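Local coordinates for protein chlorite Dismutase (Nitrobacter winogradskyi, PDB 3QPI) that breaks chlorite down to chloride and molecular oxygen, working as a heme b enzyme of the chlorite dismutase family, at residues 97-100 and 101-105; 154-157 and 158-161. All coordinates share one frame; numbering follows the deposited sequence.

Contact 1: 97-100 and 101-105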
# COMPACT_ATOMS: atom_id res chain seq x y z
N TRP A 97 -15.67 -1.33 8.59
CA TRP A 97 -15.56 -0.15 9.42
C TRP A 97 -16.54 -0.17 10.59
O TRP A 97 -16.27 0.43 11.63
CB TRP A 97 -15.73 1.12 8.56
CG TRP A 97 -14.59 1.26 7.58
CD1 TRP A 97 -14.66 1.24 6.21
CD2 TRP A 97 -13.21 1.41 7.91
NE1 TRP A 97 -13.40 1.39 5.67
CE2 TRP A 97 -12.49 1.50 6.69
CE3 TRP A 97 -12.50 1.50 9.12
CZ2 TRP A 97 -11.11 1.64 6.65
CZ3 TRP A 97 -11.12 1.65 9.07
CH2 TRP A 97 -10.45 1.72 7.85
N GLU A 98 -17.65 -0.89 10.44
CA GLU A 98 -18.62 -1.02 11.52
C GLU A 98 -18.09 -1.89 12.67
O GLU A 98 -18.46 -1.69 13.80
CB GLU A 98 -19.95 -1.59 10.99
CG GLU A 98 -20.73 -0.57 10.16
CD GLU A 98 -21.99 -1.14 9.48
OE1 GLU A 98 -22.35 -0.62 8.39
OE2 GLU A 98 -22.63 -2.07 10.03
N MET A 99 -17.23 -2.85 12.38
CA MET A 99 -16.67 -3.69 13.45
C MET A 99 -15.88 -2.90 14.50
O MET A 99 -15.31 -1.84 14.21
CB MET A 99 -15.77 -4.77 12.85
CG MET A 99 -16.55 -5.95 12.23
SD MET A 99 -15.45 -7.32 11.82
CE MET A 99 -14.59 -6.66 10.40
N THR A 100 -15.82 -3.45 15.72
CA THR A 100 -15.08 -2.82 16.81
C THR A 100 -13.58 -3.06 16.68
O THR A 100 -13.12 -3.83 15.84
CB THR A 100 -15.59 -3.29 18.24
OG1 THR A 100 -15.51 -4.70 18.36
CG2 THR A 100 -17.00 -2.84 18.51
N GLN A 101 -12.80 -2.37 17.51
CA GLN A 101 -11.36 -2.39 17.37
C GLN A 101 -10.81 -3.79 17.60
O GLN A 101 -9.92 -4.23 16.87
CB GLN A 101 -10.70 -1.37 18.32
CG GLN A 101 -9.18 -1.46 18.42
CD GLN A 101 -8.46 -1.09 17.13
OE1 GLN A 101 -9.02 -0.42 16.25
NE2 GLN A 101 -7.22 -1.55 17.00
N ASP A 102 -11.34 -4.49 18.60
CA ASP A 102 -10.86 -5.84 18.92
C ASP A 102 -11.15 -6.83 17.81
O ASP A 102 -10.34 -7.72 17.53
CB ASP A 102 -11.41 -6.37 20.26
CG ASP A 102 -12.96 -6.39 20.33
OD1 ASP A 102 -13.66 -5.68 19.57
OD2 ASP A 102 -13.48 -7.12 21.21
N GLU A 103 -12.29 -6.65 17.15
CA GLU A 103 -12.69 -7.52 16.04
C GLU A 103 -11.84 -7.27 14.78
O GLU A 103 -11.51 -8.20 14.04
CB GLU A 103 -14.17 -7.32 15.73
CG GLU A 103 -15.08 -7.69 16.90
CD GLU A 103 -16.55 -7.37 16.66
OE1 GLU A 103 -16.87 -6.46 15.85
OE2 GLU A 103 -17.40 -8.05 17.29
N ARG A 104 -11.51 -6.01 14.51
CA ARG A 104 -10.65 -5.71 13.37
C ARG A 104 -9.21 -6.22 13.61
O ARG A 104 -8.61 -6.83 12.73
CB ARG A 104 -10.72 -4.22 13.01
CG ARG A 104 -11.86 -3.90 12.01
CD ARG A 104 -12.08 -2.40 11.75
NE ARG A 104 -12.75 -1.75 12.89
CZ ARG A 104 -12.13 -1.05 13.85
NH1 ARG A 104 -10.81 -0.83 13.82
NH2 ARG A 104 -12.85 -0.54 14.85
N ARG A 105 -8.69 -6.03 14.83
CA ARG A 105 -7.36 -6.51 15.17
C ARG A 105 -7.25 -8.03 15.03
O ARG A 105 -6.24 -8.55 14.55
CB ARG A 105 -6.99 -6.10 16.60
CG ARG A 105 -5.81 -6.88 17.19
CD ARG A 105 -4.47 -6.58 16.51
NE ARG A 105 -3.44 -7.51 16.96
CZ ARG A 105 -2.13 -7.36 16.78
NH1 ARG A 105 -1.64 -6.29 16.14
NH2 ARG A 105 -1.30 -8.30 17.25
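Arg104 folds back over the turn that joins two helices and grips the carbonyl oxygen of Met99 side-on. Its NE and NH2 both donate to Met99 O, each at 2.9 Å, and both come from the same face of the carbonyl plane. The oxygen itself lies at the guanidinium edge, in its plane. A bend at chi3 (-75°) brings the guanidinium back to this oxygen, while Thr100 O sits over one of its faces. Arg104 NH1 is left for Gln101 OE1, 3.0 Å away, and for the hydroxyl of Tyr61, a residue that binds heme b.

The remaining hydrogen bonds start the helix 101-111. Thr100 occupies the N-cap position, and Thr100 O accepts from Arg104 N at 3.0 Å (159° at the hydrogen). In the reverse direction, Thr100 N donates to Glu103 OE1 at 3.2 Å, meeting it from above the carboxylate plane. Glu103 suits its place because its CG lies beside its own backbone N (chi1 -62°) and the extended chain beyond directs the carboxylate to the helix start. The Thr100 hydroxyl makes no capping bond, so the capping box is incomplete; Thr100 OG1 lies 2.4 Å from Asp102 OD1, too short to be trusted in detail. Asp102 OD1 also receives a weak bond from Glu103 N, and negative side chains in the first turn would suit the helix dipole.

Apolar contact is slight: Met99 CB lies 4.1 Å from Arg104 CG, and the Met99 side chain also touches Tyr170.

The Trp97 indole is held from outside the turn, NE1 hydrogen-bonded to Asp140 and Arg133 in cation-pi contact. One arginine thus satisfies the carbonyl of Met99, the first residue to leave helical phi/psi, which probably steadies the bend between the helices and ties it to Tyr61.

Contact 2: 154-157 and 158-161. With HEM (protoporphyrin IX containing Fe), chain C.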
# COMPACT_ATOMS: atom_id res chain seq x y z
N MET A 154 9.00 -11.88 -5.72
CA MET A 154 8.69 -11.96 -4.30
C MET A 154 7.57 -10.97 -3.95
O MET A 154 6.67 -11.31 -3.20
CB MET A 154 9.89 -11.58 -3.45
CG MET A 154 11.01 -12.57 -3.45
SD MET A 154 12.40 -11.90 -2.51
CE MET A 154 11.54 -11.19 -1.10
N PHE A 155 7.65 -9.75 -4.48
CA PHE A 155 6.59 -8.79 -4.19
C PHE A 155 5.23 -9.27 -4.71
O PHE A 155 4.24 -9.23 -3.97
CB PHE A 155 6.90 -7.37 -4.72
CG PHE A 155 5.80 -6.38 -4.41
CD1 PHE A 155 5.62 -5.90 -3.12
CD2 PHE A 155 4.91 -5.98 -5.41
CE1 PHE A 155 4.60 -5.04 -2.82
CE2 PHE A 155 3.90 -5.12 -5.12
CZ PHE A 155 3.73 -4.64 -3.82
N GLU A 156 5.14 -9.74 -5.95
CA GLU A 156 3.83 -10.15 -6.42
C GLU A 156 3.33 -11.37 -5.64
O GLU A 156 2.13 -11.58 -5.51
CB GLU A 156 3.83 -10.45 -7.92
CG GLU A 156 4.30 -9.29 -8.78
CD GLU A 156 3.49 -8.03 -8.55
OE1 GLU A 156 2.39 -8.11 -7.97
OE2 GLU A 156 3.96 -6.94 -8.96
N ASP A 157 4.27 -12.15 -5.10
CA ASP A 157 3.95 -13.32 -4.28
C ASP A 157 3.35 -12.91 -2.93
O ASP A 157 2.31 -13.42 -2.51
CB ASP A 157 5.22 -14.15 -4.06
CG ASP A 157 4.96 -15.40 -3.26
OD1 ASP A 157 4.11 -16.22 -3.68
OD2 ASP A 157 5.59 -15.56 -2.19
N LEU A 158 4.02 -11.99 -2.26
CA LEU A 158 3.47 -11.40 -1.04
C LEU A 158 2.05 -10.87 -1.28
O LEU A 158 1.13 -11.16 -0.53
CB LEU A 158 4.37 -10.28 -0.54
CG LEU A 158 3.72 -9.42 0.54
CD1 LEU A 158 3.34 -10.28 1.74
CD2 LEU A 158 4.66 -8.30 0.92
N VAL A 159 1.88 -10.11 -2.34
CA VAL A 159 0.58 -9.54 -2.64
C VAL A 159 -0.47 -10.65 -2.82
O VAL A 159 -1.57 -10.56 -2.29
CB VAL A 159 0.64 -8.64 -3.90
CG1 VAL A 159 -0.77 -8.27 -4.38
CG2 VAL A 159 1.51 -7.39 -3.63
N GLY A 160 -0.14 -11.70 -3.56
CA GLY A 160 -1.11 -12.76 -3.75
C GLY A 160 -1.46 -13.46 -2.45
O GLY A 160 -2.59 -13.87 -2.22
N VAL A 161 -0.46 -13.59 -1.59
CA VAL A 161 -0.67 -14.19 -0.28
C VAL A 161 -1.68 -13.37 0.55
O VAL A 161 -2.61 -13.92 1.14
CB VAL A 161 0.70 -14.28 0.45
CG1 VAL A 161 0.53 -14.32 1.97
CG2 VAL A 161 1.47 -15.48 -0.04
CHA HEM C . -1.25 -2.19 7.50
CHB HEM C . 2.94 -4.49 7.68
CHC HEM C . 2.62 -5.44 2.92
CHD HEM C . -1.65 -3.42 2.87
C1A HEM C . -0.08 -2.74 7.89
C2A HEM C . 0.40 -2.62 9.26
C3A HEM C . 1.59 -3.24 9.36
C4A HEM C . 1.87 -3.78 8.02
CMA HEM C . 2.47 -3.39 10.66
CAA HEM C . -0.43 -1.91 10.35
CBA HEM C . -0.04 -0.46 10.60
CGA HEM C . -0.83 -0.02 11.81
O1A HEM C . -1.73 0.81 11.60
O2A HEM C . -0.59 -0.51 12.96
C1B HEM C . 3.16 -4.89 6.41
C2B HEM C . 4.41 -5.47 6.00
C3B HEM C . 4.34 -5.69 4.70
C4B HEM C . 3.03 -5.29 4.23
CMB HEM C . 5.66 -5.75 6.88
CAB HEM C . 5.49 -6.32 3.88
CBB HEM C . 5.90 -5.72 2.76
C1C HEM C . 1.43 -5.02 2.47
C2C HEM C . 0.91 -5.09 1.11
C3C HEM C . -0.28 -4.48 1.12
C4C HEM C . -0.53 -4.06 2.49
CMC HEM C . 1.66 -5.69 -0.10
CAC HEM C . -1.31 -4.26 -0.00
CBC HEM C . -1.35 -5.12 -1.03
C1D HEM C . -1.93 -2.87 4.05
C2D HEM C . -3.16 -2.15 4.33
C3D HEM C . -3.00 -1.77 5.79
C4D HEM C . -1.74 -2.32 6.22
CMD HEM C . -4.37 -1.81 3.40
CAD HEM C . -4.00 -0.99 6.66
CBD HEM C . -4.85 -2.05 7.38
CGD HEM C . -5.97 -1.37 8.12
O1D HEM C . -5.68 -0.45 8.92
O2D HEM C . -7.16 -1.74 7.92
NA HEM C . 0.85 -3.45 7.11
NB HEM C . 2.30 -4.78 5.31
NC HEM C . 0.53 -4.39 3.29
ND HEM C . -1.12 -2.96 5.20
FE HEM C . 0.47 -4.02 5.16
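The Phe155 ring carries the CG2 methyl of Val159 over one face, a CH-pi contact 3.8 Å from the centroid and 23° off the normal, with CZ the nearest ring atom at 3.5 Å. At the ring edge, in its plane, lies Glu156 OE2, whose main partner is Arg178. Tyr147 stacks with the ring, while the heme methyl CMC meets it obliquely, 4.1 Å from Phe155 CE1.

With CG anti to the backbone N (chi1 180°), Phe155 directs its ring toward strand 84-92, meeting Ala86 and Ile88. One turn on, Val159 holds CG2 beside its own backbone N, where the methyl serves both ring and heme, lying 3.9 Å from CMC. Beta-branched valine keeps that methyl close to the helix. Leu158 reaches farther: its CD2 is 3.4 Å from the vinyl carbon CBB.

Ordinary helical bonds carry the backbone, such as Val159 N to Phe155 O at 3.0 Å. An alanine in place of Phe155 is likely to open a gap between helix and sheet, depriving the Val159 methyl of its aromatic cover. Hydrocarbon contacts thus fit this helix face to the vinyl and methyl rim of the heme, whose hydrogen bonds come from Arg60, Tyr61, Val62 and Lys92.

How the contacts relate
Contact 1 comes first along the chain, at the junction of helices 94-98 and 101-111 just after strand 84-92; contact 2 follows within the single helix 152-163, after strand 141-147. Their centres lie 26 Å apart and their nearest atoms about 15 Å, so they do not touch. The antiparallel sheet links them, strands 84-92 and 141-147 being neighbours in it. The heme links them too: 154-161 pack on its vinyl and methyl edge, whereas contact 1, at the surface, approaches the propionate side chiefly through the Trp97 side chain, about 5 Å from the heme. Both belong to the chlorite dismutase family's dimeric alpha/beta-barrel type of fold.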